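Local coordinates for protein glucose dehydrogenase (Serratia sp. FS14, PDB 7CDY) that belongs to the glucose/sorbosone dehydrogenase family, as a bacterial glucose dehydrogenase with a beta-propeller fold and a bound calcium ion, at residues Pro69-Ala72 / Ala73-Val77; Lys118-Gly122 / Asn123-Gly127; Ile220-Pro223 / Gly224-Tyr227; Arg310-Gly313 / Asp314-Glu317. One frame throughout, in Å; residues are numbered along the deposited sequence. Where two conformers were deposited one is given.

Interaction 1: Pro69-Ala72 / Ala73-Val77; sequences PDFA and ASRRV
Two torsions bring F71 and R75 together. With chi1 at 176°, F71 has CG opposite its backbone N, and its ring reaches back along R75-V77; the arginine chain turns at chi3 (62°), which carries its guanidinium across the outer end of that ring. The backbone of R75 also takes part: its CA sits over one ring face, 3.7 Å from the F71 centroid, a CH-pi contact. R76 O lies at the ring edge, and V77 CG2 touches F71 CE2 at 3.7 Å. These contacts lie at the exit of a single helical turn, 71-74, that leads into strand 76-84 of the propeller. D70 holds the N-cap position, but its side chain makes no capping bond and turns to S74 instead, whose OG donates to D70 OD1 (2.8 Å) from above the carboxylate plane. D70 O accepts from A73 N and S74 N (each 2.9 Å), while R75 N bonds to F71 O at 2.7 Å. S74 OG also accepts from R76 N (3.1 Å), an ST turn at the helix exit. A water links A72 O to R75 NH1; L99 O, S100 O and a salt bridge to D103 hold the same arginine, and E166 holds R76.

Interaction 2: Lys118-Gly122 / Asn123-Gly127; sequences KLSVG and NHFGG
N123 meets S120 through its backbone: the hydroxyl S120 OG donates to N123 O at 2.8 Å, reaching the oxygen from a position tilted 30° out of the carbonyl plane. At the other end of the same residue, N123 N donates a hydrogen bond to a water (3.1 Å) that also accepts from V121 N (2.9 Å), so the solvent molecule spans the bend. The N123 side chain lies against the G122 carbonyl group. H124, next along, turns from this contact toward E143, which bonds its ND1, and its side chain is about 13 Å from the bound calcium ion. F125 brings its ring back: chi1 of -67° directs it at S120 and the G122 carbonyl, where CZ comes within 3.2 Å of S120 OG and CE2 within 3.6 Å of G122 O, both oblique to the ring. The serine ties these elements together, its OG lying opposite its own backbone N. The bond from G122 N to S120 OG, at 2.9 Å, is an ST turn, set beside a classic beta bulge of L119 and S120 against A90, in the loop joining two sheets of the propeller.

Interaction 3: Ile220-Pro223 / Gly224-Tyr227; sequences IPLP and GKNY. With CA (calcium ion), chain D.
L222 N donates to Y227 OH at 2.8 Å, with a nearly straight N-H...O angle of 164°, so the phenol oxygen accepts a hydrogen bond from a backbone N-H of the preceding limb of the loop. The opposite end of the same tyrosine serves the metal: Y227 O binds the calcium ion at 2.3 Å. Four waters also bind the ion, and E217 contributes OE1 from strand 216-219, just ahead of the loop. One residue thus couples the metal site to the loop, its carbonyl at the ion and its hydroxyl some way off at the other limb. Between the limbs the chain reverses in a type II beta turn from L222 to K225, closed by K225 N to L222 O at 3.2 Å. G224 fills the turn position with positive phi, one that favours glycine. This loop joins strand 216-219 to strand 259-261, neighbours in one four-stranded sheet of the propeller. Past the turn, a water bridges P223 O (2.9 Å) and K225 NZ (2.9 Å), and a second water also donates to P223 O but meets K225 NZ only weakly; the lysine chain bends at chi2 and passes beside L222, with CD 4.0 Å from L222 CB. Y227 takes chi1 of -68°, which sends its ring toward the 220-223 limb. There P221 CA comes 3.6 Å from Y227 CZ, and the ring crosses the L222 side chain at about a right angle. H190 comes against the tyrosine with its ring nearly parallel, and P221 O accepts from W186 NE1.

Interaction 4: Arg310-Gly313 / Asp314-Glu317; sequences RLLG and DRGE
L312 and R315 bracket a type I beta turn, the reversal through which the chain leaves strand 304-311 and heads for strand 319-324 in the next sheet of the propeller. R315 N closes it on L312 O at 3.1 Å, standing 52° out of the carbonyl plane. Across the turn the two side chains lie alongside each other and point the same way: CD of R315 rests 3.9 Å from CD2 of L312. L312 enters the turn with positive phi, uncommon for a residue other than glycine. Its own side chain is buried beyond the turn, packed on L295, L332 and P2, whereas G313 and D314 at the corner are exposed. Water continues the backbone network past the turn. One molecule accepts from E317 N at 3.0 Å and lies 3.1 Å from L312 O, one of several acceptors in its reach; another accepts from G316 N (2.8 Å) and has G313 O among its possible, weak partners. G316, again with positive phi, swings the chain so that E317 returns beside R315. The arginine and the glutamate both touch L342 of strand 339-345. The bend of the arginine at chi3 (49°) then presents its guanidinium to that glutamate in a salt bridge, NH2 to OE2 at 2.9 Å, with the nitrogen on the syn side of the carboxylate, 31° out of its plane, and NE bonding weakly to the same oxygen.

Overall arrangement
All four contacts are local, in or beside the loops that join propeller strands, yet burial changes their chemistry. Interaction 2 is the most buried, and there a serine hydroxyl and a phenylalanine ring organise the bend; interaction 1, partly buried, adds a helical turn and a ring–arginine contact before strand 76-84. Interactions 3 and 4 are both closed by beta turns, type II and type I, but the first is coupled to the calcium site, whereas the second sits at the surface with waters and a salt bridge. Interactions 2 and 3 have the nearest centres, about 21 Å apart; interactions 1 and 4 are the farthest, at about 35 Å. None touches another.

Interaction 1: Pro69-Ala72 / Ala73-Val77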
ATOM      1  N   PRO A  69      -3.760  -8.422  13.416  1.00 11.08           N
ATOM      2  CA  PRO A  69      -3.318  -7.796  14.671  1.00 12.71           C
ATOM      3  C   PRO A  69      -3.067  -8.808  15.773  1.00 12.59           C
ATOM      4  O   PRO A  69      -2.143  -8.625  16.578  1.00 15.08           O
ATOM      5  CB  PRO A  69      -4.465  -6.834  15.017  1.00 14.13           C
ATOM      6  CG  PRO A  69      -5.135  -6.550  13.701  1.00 15.88           C
ATOM      7  CD  PRO A  69      -4.992  -7.805  12.883  1.00 13.27           C
ATOM      8  N   ASP A  70      -3.827  -9.906  15.795  1.00 11.30           N
ATOM      9  CA  ASP A  70      -3.675 -10.955  16.799  1.00 11.72           C
ATOM     10  C   ASP A  70      -2.842 -12.137  16.310  1.00 12.37           C
ATOM     11  O   ASP A  70      -3.059 -13.263  16.773  1.00 12.09           O
ATOM     12  CB  ASP A  70      -5.035 -11.424  17.326  1.00 13.04           C
ATOM     13  CG  ASP A  70      -5.874 -12.134  16.270  1.00 15.94           C
ATOM     14  OD1 ASP A  70      -5.434 -12.252  15.109  1.00 14.88           O
ATOM     15  OD2 ASP A  70      -6.994 -12.596  16.602  1.00 16.75           O
ATOM     16  N   PHE A  71      -1.873 -11.895  15.415  1.00 11.90           N
ATOM     17  CA  PHE A  71      -1.068 -12.978  14.848  1.00 11.07           C
ATOM     18  C   PHE A  71      -0.454 -13.876  15.920  1.00 12.32           C
ATOM     19  O   PHE A  71      -0.367 -15.092  15.731  1.00 11.16           O
ATOM     20  CB  PHE A  71       0.028 -12.407  13.932  1.00 11.59           C
ATOM     21  CG  PHE A  71       0.968 -13.460  13.382  1.00  9.93           C
ATOM     22  CD1 PHE A  71       2.065 -13.890  14.117  1.00 11.08           C
ATOM     23  CD2 PHE A  71       0.731 -14.048  12.150  1.00  9.83           C
ATOM     24  CE1 PHE A  71       2.906 -14.890  13.640  1.00 12.29           C
ATOM     25  CE2 PHE A  71       1.577 -15.046  11.652  1.00 10.04           C
ATOM     26  CZ  PHE A  71       2.663 -15.468  12.408  1.00 11.68           C
ATOM     27  N   ALA A  72       0.015 -13.300  17.030  1.00 12.30           N
ATOM     28  CA  ALA A  72       0.639 -14.120  18.066  1.00 14.70           C
ATOM     29  C   ALA A  72      -0.272 -15.267  18.481  1.00 13.30           C
ATOM     30  O   ALA A  72       0.192 -16.390  18.718  1.00 15.51           O
ATOM     31  CB  ALA A  72       1.002 -13.261  19.276  1.00 18.53           C
ATOM     32  N   ALA A  73      -1.575 -15.011  18.539  1.00 12.29           N
ATOM     33  CA  ALA A  73      -2.569 -16.033  18.840  1.00 12.52           C
ATOM     34  C   ALA A  73      -3.007 -16.818  17.602  1.00 11.99           C
ATOM     35  O   ALA A  73      -2.974 -18.053  17.606  1.00 11.94           O
ATOM     36  CB  ALA A  73      -3.782 -15.387  19.520  1.00 14.44           C
ATOM     37  N   SER A  74      -3.406 -16.128  16.523  1.00 11.86           N
ATOM     38  CA  SER A  74      -4.087 -16.784  15.405  1.00  9.55           C
ATOM     39  C   SER A  74      -3.149 -17.247  14.296  1.00  9.10           C
ATOM     40  O   SER A  74      -3.532 -18.111  13.501  1.00 10.31           O
ATOM     41  CB  SER A  74      -5.040 -15.794  14.712  1.00  9.66           C
ATOM     42  OG  SER A  74      -4.280 -14.686  14.196  1.00 10.99           O
ATOM     43  N   ARG A  75      -1.951 -16.671  14.223  1.00  8.91           N
ATOM     44  CA  ARG A  75      -1.021 -16.871  13.113  1.00 10.21           C
ATOM     45  C   ARG A  75      -1.648 -16.551  11.757  1.00  9.78           C
ATOM     46  O   ARG A  75      -1.172 -17.009  10.716  1.00  9.79           O
ATOM     47  CB  ARG A  75      -0.348 -18.248  13.150  1.00 10.33           C
ATOM     48  CG  ARG A  75       0.433 -18.452  14.448  1.00 11.32           C
ATOM     49  CD  ARG A  75       1.256 -19.734  14.460  1.00 12.15           C
ATOM     50  NE  ARG A  75       2.288 -19.760  13.417  1.00 11.10           N
ATOM     51  CZ  ARG A  75       3.465 -19.146  13.485  1.00 13.13           C
ATOM     52  NH1 ARG A  75       3.800 -18.410  14.539  1.00 13.88           N
ATOM     53  NH2 ARG A  75       4.311 -19.276  12.470  1.00 13.45           N
ATOM     54  N   ARG A  76      -2.698 -15.737  11.738  1.00  9.23           N
ATOM     55  CA  ARG A  76      -3.375 -15.413  10.492  1.00  9.19           C
ATOM     56  C   ARG A  76      -2.581 -14.375   9.698  1.00  8.38           C
ATOM     57  O   ARG A  76      -2.101 -13.387  10.253  1.00  9.20           O
ATOM     58  CB  ARG A  76      -4.774 -14.874  10.800  1.00  9.76           C
ATOM     59  CG  ARG A  76      -5.549 -14.480   9.562  1.00 11.02           C
ATOM     60  CD  ARG A  76      -6.986 -14.112   9.889  1.00 11.45           C
ATOM     61  NE  ARG A  76      -7.746 -15.257  10.379  1.00 13.05           N
ATOM     62  CZ  ARG A  76      -9.029 -15.205  10.706  1.00 16.06           C
ATOM     63  NH1 ARG A  76      -9.689 -14.057  10.603  1.00 15.32           N
ATOM     64  NH2 ARG A  76      -9.633 -16.301  11.141  1.00 14.96           N
ATOM     65  N   VAL A  77      -2.460 -14.619   8.395  1.00  8.66           N
ATOM     66  CA  VAL A  77      -1.711 -13.752   7.488  1.00  9.08           C
ATOM     67  C   VAL A  77      -2.615 -13.407   6.312  1.00  8.55           C
ATOM     68  O   VAL A  77      -3.089 -14.303   5.604  1.00  9.36           O
ATOM     69  CB  VAL A  77      -0.412 -14.409   6.992  1.00  9.57           C
ATOM     70  CG1 VAL A  77       0.304 -13.471   6.017  1.00 10.26           C
ATOM     71  CG2 VAL A  77       0.488 -14.729   8.175  1.00 11.08           C
TER
HETATM   72  O   HOH W   1       2.439 -17.540  17.052  1.00 20.56           O

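Interaction 2: Lys118-Gly122 / Asn123-Gly127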
ATOM      1  N   LYS A 118     -13.142  -6.880 -13.059  1.00 12.18           N
ATOM      2  CA  LYS A 118     -11.710  -6.972 -13.315  1.00 12.85           C
ATOM      3  C   LYS A 118     -11.416  -6.252 -14.626  1.00 13.44           C
ATOM      4  O   LYS A 118     -11.916  -6.657 -15.682  1.00 15.54           O
ATOM      5  CB  LYS A 118     -11.281  -8.438 -13.397  1.00 12.13           C
ATOM      6  CG  LYS A 118     -11.361  -9.214 -12.091  1.00 13.57           C
ATOM      7  CD  LYS A 118     -11.050 -10.691 -12.333  1.00 13.14           C
ATOM      8  CE  LYS A 118     -11.103 -11.516 -11.056  1.00 16.20           C
ATOM      9  NZ  LYS A 118      -9.912 -11.244 -10.198  1.00 14.76           N
ATOM     10  N   LEU A 119     -10.616  -5.175 -14.568  1.00 11.77           N
ATOM     11  CA  LEU A 119     -10.362  -4.369 -15.752  1.00 12.63           C
ATOM     12  C   LEU A 119      -8.890  -4.173 -16.081  1.00 12.73           C
ATOM     13  O   LEU A 119      -8.585  -3.506 -17.076  1.00 15.45           O
ATOM     14  CB  LEU A 119     -11.014  -2.985 -15.618  1.00 13.30           C
ATOM     15  CG  LEU A 119     -12.537  -2.975 -15.454  1.00 13.54           C
ATOM     16  CD1 LEU A 119     -13.044  -1.561 -15.201  1.00 14.88           C
ATOM     17  CD2 LEU A 119     -13.232  -3.567 -16.674  1.00 16.35           C
ATOM     18  N   SER A 120      -7.972  -4.707 -15.284  1.00 11.16           N
ATOM     19  CA  SER A 120      -6.558  -4.446 -15.494  1.00 12.01           C
ATOM     20  C   SER A 120      -5.940  -5.406 -16.502  1.00 11.04           C
ATOM     21  O   SER A 120      -6.298  -6.585 -16.567  1.00 12.90           O
ATOM     22  CB  SER A 120      -5.790  -4.577 -14.176  1.00 11.21           C
ATOM     23  OG  SER A 120      -4.428  -4.242 -14.348  1.00 10.60           O
ATOM     24  N   VAL A 121      -4.975  -4.892 -17.265  1.00 13.28           N
ATOM     25  CA  VAL A 121      -4.071  -5.712 -18.064  1.00 13.65           C
ATOM     26  C   VAL A 121      -2.635  -5.583 -17.572  1.00 15.17           C
ATOM     27  O   VAL A 121      -1.687  -5.866 -18.313  1.00 18.84           O
ATOM     28  CB  VAL A 121      -4.200  -5.448 -19.576  1.00 16.41           C
ATOM     29  CG1 VAL A 121      -5.622  -5.732 -20.037  1.00 19.72           C
ATOM     30  CG2 VAL A 121      -3.799  -4.020 -19.903  1.00 18.96           C
ATOM     31  N   GLY A 122      -2.455  -5.157 -16.326  1.00 13.21           N
ATOM     32  CA  GLY A 122      -1.133  -5.080 -15.742  1.00 13.07           C
ATOM     33  C   GLY A 122      -0.874  -3.874 -14.861  1.00 12.49           C
ATOM     34  O   GLY A 122       0.103  -3.860 -14.110  1.00 14.04           O
ATOM     35  N   ASN A 123      -1.735  -2.861 -14.927  1.00 11.97           N
ATOM     36  CA  ASN A 123      -1.498  -1.622 -14.199  1.00 12.41           C
ATOM     37  C   ASN A 123      -2.588  -1.315 -13.170  1.00 10.32           C
ATOM     38  O   ASN A 123      -3.745  -1.729 -13.310  1.00 12.30           O
ATOM     39  CB  ASN A 123      -1.342  -0.431 -15.165  1.00 14.64           C
ATOM     40  CG  ASN A 123      -0.051  -0.499 -15.960  1.00 19.36           C
ATOM     41  OD1 ASN A 123       1.040  -0.337 -15.409  1.00 26.70           O
ATOM     42  ND2 ASN A 123      -0.167  -0.754 -17.257  1.00 24.12           N
ATOM     43  N   HIS A 124      -2.186  -0.596 -12.120  1.00 11.64           N
ATOM     44  CA  HIS A 124      -3.086   0.090 -11.179  1.00  8.91           C
ATOM     45  C   HIS A 124      -3.968  -0.878 -10.387  1.00  9.87           C
ATOM     46  O   HIS A 124      -5.202  -0.793 -10.381  1.00 10.14           O
ATOM     47  CB  HIS A 124      -3.918   1.179 -11.857  1.00  9.72           C
ATOM     48  CG  HIS A 124      -3.101   2.308 -12.403  1.00  9.40           C
ATOM     49  ND1 HIS A 124      -3.680   3.449 -12.910  1.00 11.33           N
ATOM     50  CD2 HIS A 124      -1.762   2.488 -12.504  1.00 11.48           C
ATOM     51  CE1 HIS A 124      -2.737   4.281 -13.321  1.00 12.03           C
ATOM     52  NE2 HIS A 124      -1.562   3.721 -13.084  1.00 12.67           N
ATOM     53  N   PHE A 125      -3.305  -1.801  -9.691  1.00  8.70           N
ATOM     54  CA  PHE A 125      -3.981  -2.673  -8.746  1.00  9.30           C
ATOM     55  C   PHE A 125      -4.139  -2.031  -7.376  1.00  8.82           C
ATOM     56  O   PHE A 125      -4.987  -2.471  -6.592  1.00 11.37           O
ATOM     57  CB  PHE A 125      -3.200  -3.986  -8.620  1.00  8.86           C
ATOM     58  CG  PHE A 125      -3.216  -4.816  -9.880  1.00  9.38           C
ATOM     59  CD1 PHE A 125      -4.343  -5.562 -10.200  1.00 10.38           C
ATOM     60  CD2 PHE A 125      -2.137  -4.827 -10.765  1.00  9.66           C
ATOM     61  CE1 PHE A 125      -4.395  -6.318 -11.355  1.00 10.98           C
ATOM     62  CE2 PHE A 125      -2.191  -5.579 -11.939  1.00 10.01           C
ATOM     63  CZ  PHE A 125      -3.313  -6.331 -12.224  1.00 10.37           C
ATOM     64  N   GLY A 126      -3.346  -1.012  -7.063  1.00  9.92           N
ATOM     65  CA  GLY A 126      -3.252  -0.595  -5.670  1.00 10.69           C
ATOM     66  C   GLY A 126      -2.650  -1.730  -4.865  1.00 10.50           C
ATOM     67  O   GLY A 126      -1.592  -2.274  -5.211  1.00 13.55           O
ATOM     68  N   GLY A 127      -3.324  -2.135  -3.794  1.00  9.57           N
ATOM     69  CA  GLY A 127      -2.964  -3.358  -3.097  1.00 10.40           C
ATOM     70  C   GLY A 127      -2.541  -3.190  -1.658  1.00  9.63           C
ATOM     71  O   GLY A 127      -2.411  -4.204  -0.951  1.00 10.40           O
TER
HETATM   72  O   HOH W   2      -4.071  -2.151 -16.763  1.00 13.71           O

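Interaction 3: Ile220-Pro223 / Gly224-Tyr227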
ATOM      1  N   ILE A 220      -5.991  12.207   3.561  1.00 10.17           N
ATOM      2  CA  ILE A 220      -6.613  11.617   4.750  1.00 11.52           C
ATOM      3  C   ILE A 220      -8.050  11.270   4.375  1.00 11.35           C
ATOM      4  O   ILE A 220      -8.935  12.136   4.437  1.00 13.25           O
ATOM      5  CB  ILE A 220      -6.564  12.556   5.970  1.00 11.64           C
ATOM      6  CG1 ILE A 220      -5.131  12.981   6.297  1.00 14.47           C
ATOM      7  CG2 ILE A 220      -7.221  11.897   7.187  1.00 12.93           C
ATOM      8  CD1 ILE A 220      -5.046  14.067   7.385  1.00 15.09           C
ATOM      9  N   PRO A 221      -8.333  10.044   3.947  1.00 10.77           N
ATOM     10  CA  PRO A 221      -9.631   9.765   3.306  1.00 11.07           C
ATOM     11  C   PRO A 221     -10.774   9.668   4.306  1.00 11.95           C
ATOM     12  O   PRO A 221     -10.742   8.860   5.239  1.00 11.39           O
ATOM     13  CB  PRO A 221      -9.405   8.423   2.608  1.00 11.57           C
ATOM     14  CG  PRO A 221      -8.221   7.827   3.332  1.00 19.45           C
ATOM     15  CD  PRO A 221      -7.363   8.951   3.776  1.00 11.79           C
ATOM     16  N   LEU A 222     -11.798  10.464   4.076  1.00 11.08           N
ATOM     17  CA  LEU A 222     -12.997  10.505   4.898  1.00 12.13           C
ATOM     18  C   LEU A 222     -14.125   9.693   4.260  1.00 11.75           C
ATOM     19  O   LEU A 222     -14.210   9.583   3.035  1.00 10.78           O
ATOM     20  CB  LEU A 222     -13.442  11.960   5.069  1.00 13.16           C
ATOM     21  CG  LEU A 222     -12.405  12.875   5.720  1.00 14.07           C
ATOM     22  CD1 LEU A 222     -12.912  14.311   5.764  1.00 16.95           C
ATOM     23  CD2 LEU A 222     -12.060  12.384   7.119  1.00 19.22           C
ATOM     24  N   PRO A 223     -15.011   9.105   5.071  1.00 10.98           N
ATOM     25  CA  PRO A 223     -16.012   8.173   4.526  1.00 10.97           C
ATOM     26  C   PRO A 223     -17.017   8.871   3.623  1.00 10.55           C
ATOM     27  O   PRO A 223     -17.586   9.909   3.980  1.00 13.56           O
ATOM     28  CB  PRO A 223     -16.684   7.594   5.781  1.00 13.45           C
ATOM     29  CG  PRO A 223     -16.428   8.609   6.862  1.00 13.82           C
ATOM     30  CD  PRO A 223     -15.080   9.207   6.540  1.00 12.29           C
ATOM     31  N   GLY A 224     -17.209   8.310   2.444  1.00 10.60           N
ATOM     32  CA  GLY A 224     -18.148   8.819   1.439  1.00 11.10           C
ATOM     33  C   GLY A 224     -17.575   9.960   0.605  1.00 11.56           C
ATOM     34  O   GLY A 224     -18.250  10.399  -0.229  1.00 13.82           O
ATOM     35  N   LYS A 225     -16.345  10.364   0.854  1.00 10.78           N
ATOM     36  CA  LYS A 225     -15.739  11.507   0.128  1.00 10.61           C
ATOM     37  C   LYS A 225     -15.059  11.076  -1.183  1.00  9.94           C
ATOM     38  O   LYS A 225     -14.590   9.973  -1.324  1.00 10.08           O
ATOM     39  CB  LYS A 225     -14.745  12.230   1.034  1.00 13.70           C
ATOM     40  CG  LYS A 225     -15.298  13.381   1.846  1.00 21.07           C
ATOM     41  CD  LYS A 225     -16.423  13.059   2.682  1.00 23.27           C
ATOM     42  CE  LYS A 225     -16.755  14.292   3.516  1.00 23.53           C
ATOM     43  NZ  LYS A 225     -18.161  14.288   3.944  1.00 35.37           N
ATOM     44  N   ASN A 226     -15.045  12.021  -2.085  1.00  9.76           N
ATOM     45  CA  ASN A 226     -14.497  11.912  -3.453  1.00  9.94           C
ATOM     46  C   ASN A 226     -13.127  12.592  -3.485  1.00 10.34           C
ATOM     47  O   ASN A 226     -13.093  13.766  -3.316  1.00 10.54           O
ATOM     48  CB  ASN A 226     -15.484  12.600  -4.393  1.00 10.77           C
ATOM     49  CG  ASN A 226     -15.184  12.352  -5.847  1.00 11.07           C
ATOM     50  OD1 ASN A 226     -14.090  11.994  -6.197  1.00 10.88           O
ATOM     51  ND2 ASN A 226     -16.149  12.602  -6.697  1.00 11.43           N
ATOM     52  N   TYR A 227     -12.071  11.862  -3.832  1.00  9.13           N
ATOM     53  CA  TYR A 227     -10.663  12.353  -3.899  1.00  8.80           C
ATOM     54  C   TYR A 227     -10.315  12.904  -5.301  1.00  9.68           C
ATOM     55  O   TYR A 227      -9.224  13.304  -5.593  1.00  9.67           O
ATOM     56  CB  TYR A 227      -9.703  11.434  -3.123  1.00 10.16           C
ATOM     57  CG  TYR A 227     -10.037  11.580  -1.665  1.00  9.38           C
ATOM     58  CD1 TYR A 227     -11.094  10.894  -1.103  1.00  9.45           C
ATOM     59  CD2 TYR A 227      -9.439  12.563  -0.919  1.00 12.09           C
ATOM     60  CE1 TYR A 227     -11.523  11.165   0.178  1.00 11.41           C
ATOM     61  CE2 TYR A 227      -9.846  12.829   0.368  1.00 10.48           C
ATOM     62  CZ  TYR A 227     -10.906  12.147   0.908  1.00 11.34           C
ATOM     63  OH  TYR A 227     -11.328  12.485   2.141  1.00 12.47           O
TER
HETATM   64 CA    CA D 402      -6.929  13.554  -5.681  1.00  9.49          CA
HETATM   65  O   HOH W   3     -17.307  11.882   5.882  1.00 25.04           O
HETATM   66  O   HOH W   4     -19.662  11.910   3.363  1.00 33.04           O
HETATM   67  O   HOH W   5      -6.820  13.223  -8.061  1.00 10.59           O
HETATM   68  O   HOH W   6      -7.254  11.160  -5.652  1.00  9.21           O
HETATM   69  O   HOH W   7      -7.472  15.768  -6.315  1.00 11.52           O
HETATM   70  O   HOH W   8      -7.200  14.321  -3.360  1.00 10.16           O

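Interaction 4: Arg310-Gly313 / Asp314-Glu317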
ATOM      1  N   ARG A 310      14.657  14.807   2.180  1.00 12.47           N
ATOM      2  CA  ARG A 310      15.011  13.713   1.284  1.00 13.25           C
ATOM      3  C   ARG A 310      16.228  12.987   1.838  1.00 11.61           C
ATOM      4  O   ARG A 310      17.226  13.625   2.201  1.00 14.32           O
ATOM      5  CB  ARG A 310      15.328  14.241  -0.124  1.00 13.86           C
ATOM      6  CG  ARG A 310      14.175  14.949  -0.830  1.00 13.50           C
ATOM      7  CD  ARG A 310      12.930  14.067  -0.888  1.00 13.87           C
ATOM      8  NE  ARG A 310      11.859  14.636  -1.700  1.00 16.05           N
ATOM      9  CZ  ARG A 310      11.776  14.497  -3.017  1.00 16.12           C
ATOM     10  NH1 ARG A 310      12.716  13.822  -3.670  1.00 18.61           N
ATOM     11  NH2 ARG A 310      10.753  15.031  -3.676  1.00 17.22           N
ATOM     12  N   LEU A 311      16.160  11.656   1.870  1.00 11.64           N
ATOM     13  CA  LEU A 311      17.227  10.791   2.350  1.00 10.79           C
ATOM     14  C   LEU A 311      17.529   9.746   1.285  1.00 12.38           C
ATOM     15  O   LEU A 311      16.677   9.419   0.458  1.00 11.60           O
ATOM     16  CB  LEU A 311      16.835  10.069   3.663  1.00 15.57           C
ATOM     17  CG  LEU A 311      16.437  10.921   4.871  1.00 18.75           C
ATOM     18  CD1 LEU A 311      14.987  11.387   4.776  1.00 23.56           C
ATOM     19  CD2 LEU A 311      16.629  10.119   6.148  1.00 28.74           C
ATOM     20  N   LEU A 312      18.739   9.204   1.323  1.00 11.22           N
ATOM     21  CA  LEU A 312      19.179   8.065   0.467  1.00 12.48           C
ATOM     22  C   LEU A 312      19.228   8.418  -1.020  1.00 12.12           C
ATOM     23  O   LEU A 312      19.351   7.549  -1.802  1.00 12.73           O
ATOM     24  CB  LEU A 312      18.271   6.844   0.668  1.00 12.65           C
ATOM     25  CG  LEU A 312      17.957   6.418   2.098  1.00 15.17           C
ATOM     26  CD1 LEU A 312      17.170   5.119   2.115  1.00 17.12           C
ATOM     27  CD2 LEU A 312      19.207   6.277   2.934  1.00 18.76           C
ATOM     28  N   GLY A 313      19.304   9.702  -1.347  1.00 13.25           N
ATOM     29  CA  GLY A 313      19.339  10.146  -2.759  1.00 14.18           C
ATOM     30  C   GLY A 313      20.607   9.779  -3.528  1.00 12.44           C
ATOM     31  O   GLY A 313      20.579   9.916  -4.701  1.00 15.36           O
ATOM     32  N   ASP A 314      21.667   9.382  -2.865  0.50 12.76           N
ATOM     33  CA  ASP A 314      22.931   8.983  -3.528  0.50 15.78           C
ATOM     34  C   ASP A 314      23.024   7.455  -3.632  0.50 16.13           C
ATOM     35  O   ASP A 314      23.963   6.988  -4.249  0.50 18.00           O
ATOM     36  CB  ASP A 314      24.081   9.405  -2.625  0.50 17.87           C
ATOM     37  CG  ASP A 314      24.017   8.621  -1.326  0.50 26.92           C
ATOM     38  OD1 ASP A 314      23.018   8.708  -0.648  0.50 23.42           O
ATOM     39  OD2 ASP A 314      24.946   7.890  -1.056  0.50 40.21           O
ATOM     40  N   ARG A 315      21.980   6.720  -3.267  1.00 13.09           N
ATOM     41  CA  ARG A 315      22.120   5.268  -3.299  1.00 14.95           C
ATOM     42  C   ARG A 315      21.603   4.627  -4.580  1.00 11.62           C
ATOM     43  O   ARG A 315      22.009   3.501  -4.901  1.00 16.04           O
ATOM     44  CB  ARG A 315      21.472   4.642  -2.063  1.00 15.77           C
ATOM     45  CG  ARG A 315      22.223   4.993  -0.782  1.00 19.81           C
ATOM     46  CD  ARG A 315      21.558   4.398   0.441  1.00 21.40           C
ATOM     47  NE  ARG A 315      21.274   2.984   0.244  1.00 20.09           N
ATOM     48  CZ  ARG A 315      22.113   1.999   0.546  1.00 21.18           C
ATOM     49  NH1 ARG A 315      23.298   2.266   1.089  1.00 21.06           N
ATOM     50  NH2 ARG A 315      21.764   0.745   0.309  1.00 23.07           N
ATOM     51  N   GLY A 316      20.733   5.303  -5.322  1.00 12.05           N
ATOM     52  CA  GLY A 316      20.307   4.774  -6.602  1.00 13.78           C
ATOM     53  C   GLY A 316      19.324   3.628  -6.532  1.00 12.51           C
ATOM     54  O   GLY A 316      19.197   2.889  -7.512  1.00 14.25           O
ATOM     55  N   GLU A 317      18.606   3.474  -5.419  1.00 12.18           N
ATOM     56  CA  GLU A 317      17.657   2.384  -5.235  1.00 12.55           C
ATOM     57  C   GLU A 317      16.224   2.909  -5.223  1.00 11.60           C
ATOM     58  O   GLU A 317      15.919   3.903  -4.555  1.00 11.39           O
ATOM     59  CB  GLU A 317      17.980   1.624  -3.948  1.00 13.70           C
ATOM     60  CG  GLU A 317      19.337   0.925  -4.029  1.00 16.80           C
ATOM     61  CD  GLU A 317      19.829   0.337  -2.716  1.00 18.32           C
ATOM     62  OE1 GLU A 317      20.482  -0.731  -2.767  1.00 21.00           O
ATOM     63  OE2 GLU A 317      19.605   0.927  -1.647  1.00 18.83           O
TER
HETATM   64  O   HOH W   9      18.064   5.025  -2.942  1.00 13.01           O
HETATM   65  O   HOH W  10      19.184   7.602  -5.548  1.00 14.27           O